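Local coordinates for protein acetyl-CoA acetyltransferase (Mycobacterium smegmatis, PDB 4EGV) that adopts the thiolase fold as a monomer and probably has acyltransferase activity, at residues A[121-126]-A[297-302]; A[278-283]-A[291-296]; A[338-343]-A[357-362]; A[386-391]-A[418-423]. One frame throughout, in Å; residues are numbered along the deposited sequence.

How the contacts relate
All four contacts reach the same mixed sheet. Contacts 1 and 2 share strand 294-303, and contact 4 uses its neighbour, strand 414-421. The two strands are joined by probable hydrogen bonds from Ile419 N to Gly298 O (2.9 Å) and from Tyr295 N to Ser421 O (2.8 Å). Leu296 CD2 packs 3.9 Å from Thr123 CA, which links contact 2 to contact 1. The centres of contacts 1 and 4 lie about 12 Å apart. Contact 3 is at the sheet's edge strand 337-342, its centre about 27 Å from that of contact 2. It meets contact 4 through Asp341 OD2, 3.8 Å from Gly387 CA.

Contact 1 of 4, residues A[121-126]-A[297-302]; sequences LATEFG and RGHADM
This contact belongs to the helix-on-sheet packing of the thiolase fold: Thr123 on helix 117-130 meets His299 and Asp301 on strand 294-303. It is small and made almost wholly by one threonine. Both branches of Thr123 lie against the same carbon, with OG1 3.6 Å from His299 CB. CG2 is also 3.6 Å from His299 CB and goes on to the imidazole, where it meets the ring obliquely. Thr123 OG1 sits beside its own backbone N (chi1 -56°). There it is hydrogen-bonded to Gln119 O, one turn back in the helix. Toward the strand it makes packing contact.

The imidazole is held from elsewhere. His299 ND1 is hydrogen-bonded to Asp430 OD2, and the ring stacks with Trp427. These two partners probably limit its rotation against the threonine. At the other end of the contact, Asp301 OD1 is hydrogen-bonded to Ser416 OG of the adjoining strand. Earlier in the strand, Arg297 and Gly298 form a classic beta bulge opposite Ile419. The second carboxylate oxygen of Asp301, OD2, comes 3.9 Å from the methyl CG2 of Thr123.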
loop_
_atom_site.group_PDB
_atom_site.type_symbol
_atom_site.label_atom_id
_atom_site.label_comp_id
_atom_site.label_asym_id
_atom_site.label_seq_id
_atom_site.Cartn_x
_atom_site.Cartn_y
_atom_site.Cartn_z
ATOM N N LEU A 121 6.760 -9.941 -3.093
ATOM C CA LEU A 121 7.334 -11.188 -2.662
ATOM C C LEU A 121 6.607 -12.401 -3.193
ATOM O O LEU A 121 7.246 -13.350 -3.676
ATOM C CB LEU A 121 7.289 -11.229 -1.137
ATOM C CG LEU A 121 8.530 -11.502 -0.290
ATOM C CD1 LEU A 121 9.848 -11.192 -0.981
ATOM C CD2 LEU A 121 8.343 -10.666 0.963
ATOM N N ALA A 122 5.274 -12.378 -3.080
ATOM C CA ALA A 122 4.466 -13.434 -3.654
ATOM C C ALA A 122 4.667 -13.532 -5.168
ATOM O O ALA A 122 4.800 -14.599 -5.683
ATOM C CB ALA A 122 3.017 -13.252 -3.311
ATOM N N THR A 123 4.709 -12.413 -5.878
ATOM C CA THR A 123 5.011 -12.437 -7.294
ATOM C C THR A 123 6.427 -12.981 -7.620
ATOM O O THR A 123 6.582 -13.827 -8.498
ATOM C CB THR A 123 4.781 -11.061 -7.923
ATOM O OG1 THR A 123 3.437 -10.637 -7.664
ATOM C CG2 THR A 123 5.089 -11.058 -9.435
ATOM N N GLU A 124 7.441 -12.479 -6.938
ATOM C CA GLU A 124 8.792 -12.977 -7.095
ATOM C C GLU A 124 8.952 -14.496 -6.810
ATOM O O GLU A 124 9.618 -15.188 -7.568
ATOM C CB GLU A 124 9.731 -12.144 -6.219
ATOM C CG GLU A 124 11.220 -12.381 -6.385
ATOM C CD GLU A 124 11.957 -12.253 -5.065
ATOM O OE1 GLU A 124 11.755 -11.265 -4.341
ATOM O OE2 GLU A 124 12.723 -13.161 -4.733
ATOM N N PHE A 125 8.333 -15.028 -5.760
ATOM C CA PHE A 125 8.430 -16.469 -5.549
ATOM C C PHE A 125 7.545 -17.296 -6.404
ATOM O O PHE A 125 7.845 -18.419 -6.647
ATOM C CB PHE A 125 8.435 -16.893 -4.066
ATOM C CG PHE A 125 9.717 -16.508 -3.372
ATOM C CD1 PHE A 125 10.909 -17.148 -3.711
ATOM C CD2 PHE A 125 9.761 -15.432 -2.479
ATOM C CE1 PHE A 125 12.122 -16.745 -3.142
ATOM C CE2 PHE A 125 10.957 -15.013 -1.926
ATOM C CZ PHE A 125 12.148 -15.667 -2.251
ATOM N N GLY A 126 6.470 -16.726 -6.901
ATOM C CA GLY A 126 5.677 -17.337 -7.960
ATOM C C GLY A 126 6.510 -17.597 -9.192
ATOM O O GLY A 126 6.539 -18.704 -9.697
ATOM N N ARG A 297 -2.900 -15.465 -10.860
ATOM C CA ARG A 297 -3.161 -15.345 -12.265
ATOM C C ARG A 297 -2.572 -14.101 -12.888
ATOM O O ARG A 297 -1.995 -14.175 -13.943
ATOM C CB ARG A 297 -4.649 -15.472 -12.565
ATOM C CG ARG A 297 -5.180 -16.885 -12.375
ATOM C CD ARG A 297 -4.771 -17.832 -13.522
ATOM N NE ARG A 297 -5.286 -17.434 -14.837
ATOM C CZ ARG A 297 -6.487 -17.761 -15.322
ATOM N NH1 ARG A 297 -7.333 -18.504 -14.635
ATOM N NH2 ARG A 297 -6.858 -17.335 -16.511
ATOM N N GLY A 298 -2.683 -12.970 -12.219
ATOM C CA GLY A 298 -2.051 -11.767 -12.715
ATOM C C GLY A 298 -1.149 -11.104 -11.721
ATOM O O GLY A 298 -1.283 -11.271 -10.523
ATOM N N HIS A 299 -0.215 -10.335 -12.240
ATOM C CA HIS A 299 0.734 -9.659 -11.391
ATOM C C HIS A 299 1.413 -8.561 -12.159
ATOM O O HIS A 299 1.503 -8.655 -13.356
ATOM C CB HIS A 299 1.758 -10.654 -10.870
ATOM C CG HIS A 299 2.083 -11.751 -11.838
ATOM N ND1 HIS A 299 3.137 -11.683 -12.723
ATOM C CD2 HIS A 299 1.492 -12.949 -12.053
ATOM C CE1 HIS A 299 3.173 -12.790 -13.440
ATOM N NE2 HIS A 299 2.178 -13.567 -13.063
ATOM N N ALA A 300 1.837 -7.508 -11.460
ATOM C CA ALA A 300 2.757 -6.498 -11.979
ATOM C C ALA A 300 3.396 -5.739 -10.815
ATOM O O ALA A 300 2.828 -5.668 -9.748
ATOM C CB ALA A 300 2.073 -5.567 -12.945
ATOM N N ASP A 301 4.603 -5.229 -11.024
ATOM C CA ASP A 301 5.294 -4.388 -10.059
ATOM C C ASP A 301 5.768 -3.081 -10.739
ATOM O O ASP A 301 6.563 -3.106 -11.667
ATOM C CB ASP A 301 6.487 -5.121 -9.393
ATOM C CG ASP A 301 6.139 -6.540 -8.868
ATOM O OD1 ASP A 301 5.269 -6.698 -7.972
ATOM O OD2 ASP A 301 6.768 -7.517 -9.332
HETATM N N MSE A 302 5.278 -1.947 -10.262
HETATM C CA MSE A 302 5.680 -0.671 -10.808
HETATM C C MSE A 302 6.307 0.259 -9.792
HETATM O O MSE A 302 6.187 0.050 -8.607
HETATM C CB MSE A 302 4.502 -0.002 -11.503
HETATM C CG MSE A 302 4.046 -0.719 -12.787
HETATM SE SE MSE A 302 5.360 -0.767 -14.247
HETATM C CE MSE A 302 5.661 1.158 -14.520
#

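Contact 2 of 4, residues A[278-283]-A[291-296]; sequences MSVESA and EKWVYL
Val280 and Ala283, at the start of helix 280-286, pack against the indole of Trp293, just before strand 294-303. The contact lies in the connection between strands 271-279 and 294-303. In the mixed sheet strand 20-29 runs between these two, antiparallel to both.

The tight part is at the benzene half of the indole. Ala283 CB reaches the ring obliquely, 3.5 Å from Trp293 CZ2. Val280 CG2 comes to the same six-membered ring on the far side of CH2, 3.6 Å from Trp293 CZ3. The valine and tryptophan side chains cross at about a right angle. Trp293 has CG beside its backbone N (chi1 -53°), and with chi2 near 3° the six-membered ring faces the helix. Val21 of strand 20-29 touches both Val280 and Trp293.

The looser part is at Tyr295. Its hydroxyl lies at the edge of the indole, in the indole plane, and Tyr295 OH is 4.1 Å from Val280 CG2. The solvent side is formed by Glu281, which is exposed and points away from the contact, and by Glu291, also exposed.

The helix start is fixed within its own segment. Ser279 is the N-cap, its OG accepting from Ser282 N at 3.2 Å. The indole N-H is satisfied separately, Trp293 NE1 being hydrogen-bonded to Val288 O. The side-chain contacts that join the two segments are apolar, which implies a contact governed by shape and burial.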
loop_
_atom_site.group_PDB
_atom_site.type_symbol
_atom_site.label_atom_id
_atom_site.label_comp_id
_atom_site.label_asym_id
_atom_site.label_seq_id
_atom_site.Cartn_x
_atom_site.Cartn_y
_atom_site.Cartn_z
HETATM N N MSE A 278 3.587 -23.072 -3.301
HETATM C CA MSE A 278 4.181 -24.320 -3.780
HETATM C C MSE A 278 3.976 -24.488 -5.276
HETATM O O MSE A 278 3.101 -23.879 -5.857
HETATM C CB MSE A 278 3.462 -25.503 -3.132
HETATM C CG MSE A 278 4.075 -26.142 -1.955
HETATM SE SE MSE A 278 2.829 -27.476 -1.176
HETATM C CE MSE A 278 1.414 -27.187 -2.429
ATOM N N SER A 279 4.759 -25.377 -5.874
ATOM C CA SER A 279 4.472 -25.910 -7.182
ATOM C C SER A 279 3.337 -26.883 -7.029
ATOM O O SER A 279 3.217 -27.552 -6.035
ATOM C CB SER A 279 5.701 -26.585 -7.781
ATOM O OG SER A 279 6.163 -27.641 -6.989
ATOM N N VAL A 280 2.488 -26.943 -8.027
ATOM C CA VAL A 280 1.415 -27.919 -8.110
ATOM C C VAL A 280 1.912 -29.383 -7.909
ATOM O O VAL A 280 1.228 -30.212 -7.316
ATOM C CB VAL A 280 0.620 -27.618 -9.429
ATOM C CG1 VAL A 280 0.149 -28.833 -10.190
ATOM C CG2 VAL A 280 -0.473 -26.610 -9.163
ATOM N N GLU A 281 3.120 -29.664 -8.367
ATOM C CA GLU A 281 3.796 -30.915 -8.138
ATOM C C GLU A 281 4.104 -31.181 -6.675
ATOM O O GLU A 281 3.925 -32.281 -6.188
ATOM C CB GLU A 281 5.084 -30.935 -8.924
ATOM C CG GLU A 281 5.869 -32.231 -8.835
ATOM C CD GLU A 281 7.245 -32.138 -9.504
ATOM O OE1 GLU A 281 7.757 -31.014 -9.787
ATOM O OE2 GLU A 281 7.822 -33.204 -9.764
ATOM N N SER A 282 4.587 -30.180 -5.966
ATOM C CA SER A 282 4.741 -30.316 -4.519
ATOM C C SER A 282 3.415 -30.445 -3.764
ATOM O O SER A 282 3.327 -31.143 -2.769
ATOM C CB SER A 282 5.549 -29.168 -3.948
ATOM O OG SER A 282 6.861 -29.186 -4.422
ATOM N N ALA A 283 2.377 -29.799 -4.259
ATOM C CA ALA A 283 1.063 -29.908 -3.651
ATOM C C ALA A 283 0.478 -31.314 -3.714
ATOM O O ALA A 283 -0.177 -31.742 -2.795
ATOM C CB ALA A 283 0.124 -28.908 -4.258
ATOM N N GLU A 291 -9.107 -28.420 -3.498
ATOM C CA GLU A 291 -9.972 -27.272 -3.174
ATOM C C GLU A 291 -9.252 -26.106 -2.407
ATOM O O GLU A 291 -9.780 -24.992 -2.314
ATOM C CB GLU A 291 -11.339 -27.687 -2.562
ATOM C CG GLU A 291 -11.344 -28.150 -1.112
ATOM C CD GLU A 291 -11.186 -29.656 -0.979
ATOM O OE1 GLU A 291 -10.665 -30.278 -1.938
ATOM O OE2 GLU A 291 -11.569 -30.225 0.082
ATOM N N LYS A 292 -8.027 -26.366 -1.937
ATOM C CA LYS A 292 -7.171 -25.361 -1.284
ATOM C C LYS A 292 -6.275 -24.536 -2.213
ATOM O O LYS A 292 -5.788 -23.499 -1.814
ATOM C CB LYS A 292 -6.260 -26.028 -0.242
ATOM C CG LYS A 292 -6.955 -26.679 0.924
ATOM C CD LYS A 292 -7.425 -25.708 1.949
ATOM C CE LYS A 292 -8.279 -26.439 2.984
ATOM N NZ LYS A 292 -8.498 -25.630 4.203
ATOM N N TRP A 293 -6.037 -25.015 -3.424
ATOM C CA TRP A 293 -5.158 -24.332 -4.354
ATOM C C TRP A 293 -5.761 -23.056 -4.956
ATOM O O TRP A 293 -6.870 -23.054 -5.500
ATOM C CB TRP A 293 -4.781 -25.244 -5.504
ATOM C CG TRP A 293 -4.243 -26.527 -5.148
ATOM C CD1 TRP A 293 -4.096 -27.034 -3.912
ATOM C CD2 TRP A 293 -3.784 -27.528 -6.057
ATOM N NE1 TRP A 293 -3.569 -28.295 -3.975
ATOM C CE2 TRP A 293 -3.369 -28.627 -5.284
ATOM C CE3 TRP A 293 -3.667 -27.598 -7.454
ATOM C CZ2 TRP A 293 -2.861 -29.789 -5.851
ATOM C CZ3 TRP A 293 -3.160 -28.738 -8.015
ATOM C CH2 TRP A 293 -2.749 -29.821 -7.212
ATOM N N VAL A 294 -4.981 -21.988 -4.875
ATOM C CA VAL A 294 -5.268 -20.716 -5.515
ATOM C C VAL A 294 -4.078 -20.292 -6.402
ATOM O O VAL A 294 -2.927 -20.334 -6.004
ATOM C CB VAL A 294 -5.601 -19.667 -4.450
ATOM C CG1 VAL A 294 -5.978 -18.398 -5.054
ATOM C CG2 VAL A 294 -6.722 -20.170 -3.596
ATOM N N TYR A 295 -4.377 -19.888 -7.624
ATOM C CA TYR A 295 -3.369 -19.415 -8.588
ATOM C C TYR A 295 -3.166 -17.906 -8.550
ATOM O O TYR A 295 -4.071 -17.139 -8.362
ATOM C CB TYR A 295 -3.742 -19.865 -10.013
ATOM C CG TYR A 295 -3.915 -21.344 -10.114
ATOM C CD1 TYR A 295 -2.915 -22.114 -10.655
ATOM C CD2 TYR A 295 -5.055 -21.976 -9.619
ATOM C CE1 TYR A 295 -3.023 -23.481 -10.741
ATOM C CE2 TYR A 295 -5.173 -23.328 -9.678
ATOM C CZ TYR A 295 -4.143 -24.096 -10.257
ATOM O OH TYR A 295 -4.223 -25.478 -10.346
ATOM N N LEU A 296 -1.933 -17.493 -8.698
ATOM C CA LEU A 296 -1.650 -16.105 -8.890
ATOM C C LEU A 296 -1.725 -15.839 -10.406
ATOM O O LEU A 296 -0.768 -15.988 -11.136
ATOM C CB LEU A 296 -0.299 -15.760 -8.263
ATOM C CG LEU A 296 0.221 -14.336 -8.433
ATOM C CD1 LEU A 296 -0.782 -13.286 -8.047
ATOM C CD2 LEU A 296 1.500 -14.188 -7.646
#

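Contact 3 of 4, residues A[338-343]-A[357-362]; sequences AAFDLY and TGLATD
Phe340, on edge strand 337-342, and Leu359, in the loop after helix 348-357, meet in a CH-pi contact. The two side chains come from opposite directions. Leu359 CD1 stands over one face of the phenyl ring, 4.0 Å from the ring centroid of Phe340. It lies 14° off the ring normal, displaced toward the rim. CD1 is also 4.0 Å from Phe340 CZ. Phe340 CG sits beside its backbone N (chi1 -67°), which sends the ring out toward the loop.

A second contact is apolar and looser. Leu342, two residues along the strand and on the same side of it, brings CD2 to 4.4 Å from Leu359 CD1. One methyl group of Leu359 thus serves both strand residues. Arg365 touches both Phe340 and Leu359 from a nearby loop.

Side-chain hydrogen bonding falls to Asp341, the residue between them. Asp341 OD1 is bonded to Leu369 N, and Asp341 OD2 to Tyr383 OH. These bonds tie the strand to other parts of the chain, while Leu359 is held against it by packing.

The loop leaves the helix at Gly358, which has a positive phi (97°). Leu359 follows directly and turns inward, whereas Ala360, Thr361 and Asp362 are exposed. Strand 337-342 is the outermost strand at this end of the mixed sheet. Its one neighbour there is the parallel strand 402-409, whose Leu404 also touches Phe340 and Leu342, and helix 348-357 leads into the loop that brings Leu359 to them.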
loop_
_atom_site.group_PDB
_atom_site.type_symbol
_atom_site.label_atom_id
_atom_site.label_comp_id
_atom_site.label_asym_id
_atom_site.label_seq_id
_atom_site.Cartn_x
_atom_site.Cartn_y
_atom_site.Cartn_z
ATOM N N ALA A 338 -14.250 -9.922 -8.947
ATOM C CA ALA A 338 -15.307 -10.083 -7.973
ATOM C C ALA A 338 -15.075 -9.334 -6.647
ATOM O O ALA A 338 -16.024 -8.931 -5.986
ATOM C CB ALA A 338 -15.535 -11.547 -7.723
ATOM N N ALA A 339 -13.808 -9.151 -6.271
ATOM C CA ALA A 339 -13.421 -8.547 -4.984
ATOM C C ALA A 339 -12.090 -7.824 -5.097
ATOM O O ALA A 339 -11.206 -8.263 -5.823
ATOM C CB ALA A 339 -13.372 -9.596 -3.865
ATOM N N PHE A 340 -11.974 -6.709 -4.372
ATOM C CA PHE A 340 -10.766 -5.874 -4.335
ATOM C C PHE A 340 -10.266 -5.711 -2.909
ATOM O O PHE A 340 -11.059 -5.540 -2.013
ATOM C CB PHE A 340 -11.052 -4.461 -4.880
ATOM C CG PHE A 340 -11.367 -4.412 -6.344
ATOM C CD1 PHE A 340 -10.358 -4.236 -7.277
ATOM C CD2 PHE A 340 -12.680 -4.511 -6.791
ATOM C CE1 PHE A 340 -10.640 -4.182 -8.612
ATOM C CE2 PHE A 340 -12.973 -4.470 -8.137
ATOM C CZ PHE A 340 -11.951 -4.306 -9.046
ATOM N N ASP A 341 -8.948 -5.789 -2.726
ATOM C CA ASP A 341 -8.262 -5.205 -1.573
ATOM C C ASP A 341 -7.224 -4.222 -2.067
ATOM O O ASP A 341 -6.175 -4.603 -2.562
ATOM C CB ASP A 341 -7.606 -6.225 -0.643
ATOM C CG ASP A 341 -7.212 -5.605 0.717
ATOM O OD1 ASP A 341 -8.045 -5.563 1.623
ATOM O OD2 ASP A 341 -6.065 -5.164 0.885
ATOM N N LEU A 342 -7.564 -2.946 -1.942
ATOM C CA LEU A 342 -6.716 -1.836 -2.349
ATOM C C LEU A 342 -6.079 -1.213 -1.122
ATOM O O LEU A 342 -6.728 -0.981 -0.112
ATOM C CB LEU A 342 -7.520 -0.808 -3.176
ATOM C CG LEU A 342 -7.747 -0.974 -4.686
ATOM C CD1 LEU A 342 -7.463 -2.325 -5.260
ATOM C CD2 LEU A 342 -9.141 -0.505 -5.080
ATOM N N TYR A 343 -4.785 -0.987 -1.203
ATOM C CA TYR A 343 -4.047 -0.470 -0.084
ATOM C C TYR A 343 -4.472 0.973 0.226
ATOM O O TYR A 343 -4.525 1.833 -0.663
ATOM C CB TYR A 343 -2.570 -0.549 -0.405
ATOM C CG TYR A 343 -1.633 -0.251 0.736
ATOM C CD1 TYR A 343 -0.961 -1.296 1.394
ATOM C CD2 TYR A 343 -1.391 1.067 1.150
ATOM C CE1 TYR A 343 -0.099 -1.047 2.432
ATOM C CE2 TYR A 343 -0.530 1.345 2.195
ATOM C CZ TYR A 343 0.119 0.278 2.839
ATOM O OH TYR A 343 0.991 0.546 3.875
ATOM N N THR A 357 -8.591 4.194 -13.795
ATOM C CA THR A 357 -9.085 2.883 -14.158
ATOM C C THR A 357 -10.565 2.897 -14.518
ATOM O O THR A 357 -11.040 2.020 -15.184
ATOM C CB THR A 357 -8.828 1.897 -13.008
ATOM O OG1 THR A 357 -9.084 0.579 -13.456
ATOM C CG2 THR A 357 -9.748 2.142 -11.854
ATOM N N GLY A 358 -11.280 3.908 -14.054
ATOM C CA GLY A 358 -12.708 4.021 -14.267
ATOM C C GLY A 358 -13.553 3.511 -13.123
ATOM O O GLY A 358 -14.700 3.890 -13.011
ATOM N N LEU A 359 -12.995 2.631 -12.296
ATOM C CA LEU A 359 -13.669 2.074 -11.115
ATOM C C LEU A 359 -14.276 3.168 -10.250
ATOM O O LEU A 359 -13.581 4.085 -9.845
ATOM C CB LEU A 359 -12.646 1.352 -10.243
ATOM C CG LEU A 359 -12.857 -0.047 -9.665
ATOM C CD1 LEU A 359 -12.003 -0.390 -8.465
ATOM C CD2 LEU A 359 -14.247 -0.564 -9.585
ATOM N N ALA A 360 -15.562 3.075 -9.942
ATOM C CA ALA A 360 -16.166 4.050 -9.037
ATOM C C ALA A 360 -15.755 3.825 -7.567
ATOM O O ALA A 360 -15.484 2.702 -7.120
ATOM C CB ALA A 360 -17.658 4.067 -9.182
ATOM N N THR A 361 -15.718 4.923 -6.825
ATOM C CA THR A 361 -15.356 4.902 -5.417
ATOM C C THR A 361 -16.427 4.189 -4.567
ATOM O O THR A 361 -16.117 3.671 -3.509
ATOM C CB THR A 361 -15.125 6.329 -4.873
ATOM O OG1 THR A 361 -16.392 6.913 -4.544
ATOM C CG2 THR A 361 -14.420 7.207 -5.897
ATOM N N ASP A 362 -17.668 4.163 -5.037
ATOM C CA ASP A 362 -18.764 3.538 -4.309
ATOM C C ASP A 362 -19.163 2.177 -4.867
ATOM O O ASP A 362 -20.201 1.637 -4.523
ATOM C CB ASP A 362 -19.981 4.489 -4.221
ATOM C CG ASP A 362 -20.341 5.185 -5.573
ATOM O OD1 ASP A 362 -19.585 5.143 -6.586
ATOM O OD2 ASP A 362 -21.423 5.803 -5.592
#

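Contact 4 of 4, residues A[386-391]-A[418-423]; sequences HGIAEA and GIYSTE
The hydroxyl of Tyr420 is met across the contact by three aliphatic carbons of one isoleucine, Ile388. Tyr420 OH lies 3.7 Å from Ile388 CG2. The other branch comes alongside it, with Ile388 CD1 also 3.7 Å from Tyr420 OH. Ile388 has CG1 beside the backbone N (chi1 -59°) and CG2 beside the carbonyl carbon, and with the chain extended at chi2 (172°) CD1 also reaches the phenol end. The hydroxyl is not left without a polar partner: Tyr420 OH is hydrogen-bonded to Gln119 NE2 of helix 117-130. That bond probably helps to fix the end of the ring.

One turn further along the helix, Ala391 fills in near the base of the tyrosine, its CB 4.3 Å from Tyr420 CD2. Both aliphatic residues approach the ring obliquely.

In the thiolase fold this is helix 383-397 packed on strand 414-421 of the mixed sheet. Strand 402-409, next to it in the sheet, adds Val405, which touches Ala391. Ile388 also touches Leu275 of strand 271-279, and Tyr420 touches Ile22 of strand 20-29.

Past Tyr420 the strand ends in an ST turn. Ser421 OG accepts from Glu423 N at 3.1 Å, with an N-H...O angle of 160°. The same hydroxyl is hydrogen-bonded to Gln401 O.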
loop_
_atom_site.group_PDB
_atom_site.type_symbol
_atom_site.label_atom_id
_atom_site.label_comp_id
_atom_site.label_asym_id
_atom_site.label_seq_id
_atom_site.Cartn_x
_atom_site.Cartn_y
_atom_site.Cartn_z
ATOM N N HIS A 386 -2.303 -9.634 4.914
ATOM C CA HIS A 386 -3.647 -9.856 5.370
ATOM C C HIS A 386 -4.689 -9.789 4.211
ATOM O O HIS A 386 -5.609 -10.577 4.159
ATOM C CB HIS A 386 -3.949 -8.845 6.486
ATOM C CG HIS A 386 -3.127 -9.073 7.714
ATOM N ND1 HIS A 386 -3.428 -10.056 8.631
ATOM C CD2 HIS A 386 -1.992 -8.476 8.154
ATOM C CE1 HIS A 386 -2.530 -10.042 9.592
ATOM N NE2 HIS A 386 -1.655 -9.090 9.329
ATOM N N GLY A 387 -4.496 -8.824 3.316
ATOM C CA GLY A 387 -5.201 -8.709 2.060
ATOM C C GLY A 387 -5.154 -9.960 1.208
ATOM O O GLY A 387 -6.192 -10.475 0.805
ATOM N N ILE A 388 -3.942 -10.439 0.955
ATOM C CA ILE A 388 -3.719 -11.686 0.256
ATOM C C ILE A 388 -4.395 -12.873 0.939
ATOM O O ILE A 388 -5.014 -13.713 0.275
ATOM C CB ILE A 388 -2.219 -11.952 0.014
ATOM C CG1 ILE A 388 -1.626 -10.808 -0.800
ATOM C CG2 ILE A 388 -1.993 -13.267 -0.681
ATOM C CD1 ILE A 388 -0.104 -10.811 -0.972
ATOM N N ALA A 389 -4.270 -12.961 2.252
ATOM C CA ALA A 389 -4.914 -14.037 2.970
ATOM C C ALA A 389 -6.441 -13.976 2.794
ATOM O O ALA A 389 -7.037 -14.975 2.482
ATOM C CB ALA A 389 -4.498 -14.077 4.423
ATOM N N GLU A 390 -7.042 -12.806 2.937
ATOM C CA GLU A 390 -8.480 -12.652 2.766
ATOM C C GLU A 390 -8.948 -12.946 1.334
ATOM O O GLU A 390 -9.994 -13.575 1.151
ATOM C CB GLU A 390 -8.990 -11.267 3.193
ATOM C CG GLU A 390 -9.087 -10.992 4.665
ATOM C CD GLU A 390 -9.715 -12.102 5.519
ATOM O OE1 GLU A 390 -10.434 -12.994 4.993
ATOM O OE2 GLU A 390 -9.474 -12.066 6.758
ATOM N N ALA A 391 -8.179 -12.462 0.352
ATOM C CA ALA A 391 -8.354 -12.793 -1.067
ATOM C C ALA A 391 -8.373 -14.259 -1.328
ATOM O O ALA A 391 -9.259 -14.729 -1.992
ATOM C CB ALA A 391 -7.296 -12.160 -1.917
ATOM N N GLY A 418 -1.526 -8.322 -7.381
ATOM C CA GLY A 418 -1.769 -9.715 -7.619
ATOM C C GLY A 418 -3.252 -9.982 -7.842
ATOM O O GLY A 418 -4.120 -9.383 -7.218
ATOM N N ILE A 419 -3.547 -10.880 -8.771
ATOM C CA ILE A 419 -4.895 -11.317 -9.022
ATOM C C ILE A 419 -4.899 -12.800 -8.786
ATOM O O ILE A 419 -4.077 -13.498 -9.304
ATOM C CB ILE A 419 -5.382 -10.972 -10.449
ATOM C CG1 ILE A 419 -5.293 -9.452 -10.680
ATOM C CG2 ILE A 419 -6.784 -11.504 -10.653
ATOM C CD1 ILE A 419 -5.804 -8.945 -11.987
ATOM N N TYR A 420 -5.850 -13.242 -7.973
ATOM C CA TYR A 420 -5.987 -14.622 -7.503
ATOM C C TYR A 420 -7.312 -15.277 -7.952
ATOM O O TYR A 420 -8.330 -14.597 -8.085
ATOM C CB TYR A 420 -5.891 -14.618 -5.980
ATOM C CG TYR A 420 -4.609 -14.024 -5.477
ATOM C CD1 TYR A 420 -3.497 -14.814 -5.327
ATOM C CD2 TYR A 420 -4.499 -12.689 -5.168
ATOM C CE1 TYR A 420 -2.300 -14.282 -4.896
ATOM C CE2 TYR A 420 -3.325 -12.168 -4.740
ATOM C CZ TYR A 420 -2.221 -12.972 -4.612
ATOM O OH TYR A 420 -1.022 -12.486 -4.151
ATOM N N SER A 421 -7.268 -16.588 -8.193
ATOM C CA SER A 421 -8.421 -17.421 -8.586
ATOM C C SER A 421 -8.138 -18.914 -8.435
ATOM O O SER A 421 -7.003 -19.359 -8.500
ATOM C CB SER A 421 -8.800 -17.178 -10.035
ATOM O OG SER A 421 -9.930 -17.923 -10.367
ATOM N N THR A 422 -9.188 -19.696 -8.257
ATOM C CA THR A 422 -9.076 -21.154 -8.242
ATOM C C THR A 422 -8.952 -21.767 -9.640
ATOM O O THR A 422 -8.509 -22.909 -9.788
ATOM C CB THR A 422 -10.279 -21.803 -7.565
ATOM O OG1 THR A 422 -11.481 -21.206 -8.054
ATOM C CG2 THR A 422 -10.191 -21.661 -6.058
ATOM N N GLU A 423 -9.361 -20.998 -10.650
ATOM C CA GLU A 423 -9.311 -21.390 -12.061
ATOM C C GLU A 423 -7.846 -21.559 -12.532
ATOM O O GLU A 423 -7.102 -20.597 -12.568
ATOM C CB GLU A 423 -10.102 -20.389 -12.931
ATOM C CG GLU A 423 -10.542 -20.905 -14.328
ATOM C CD GLU A 423 -10.955 -19.764 -15.302
ATOM O OE1 GLU A 423 -12.083 -19.210 -15.150
ATOM O OE2 GLU A 423 -10.158 -19.423 -16.221
#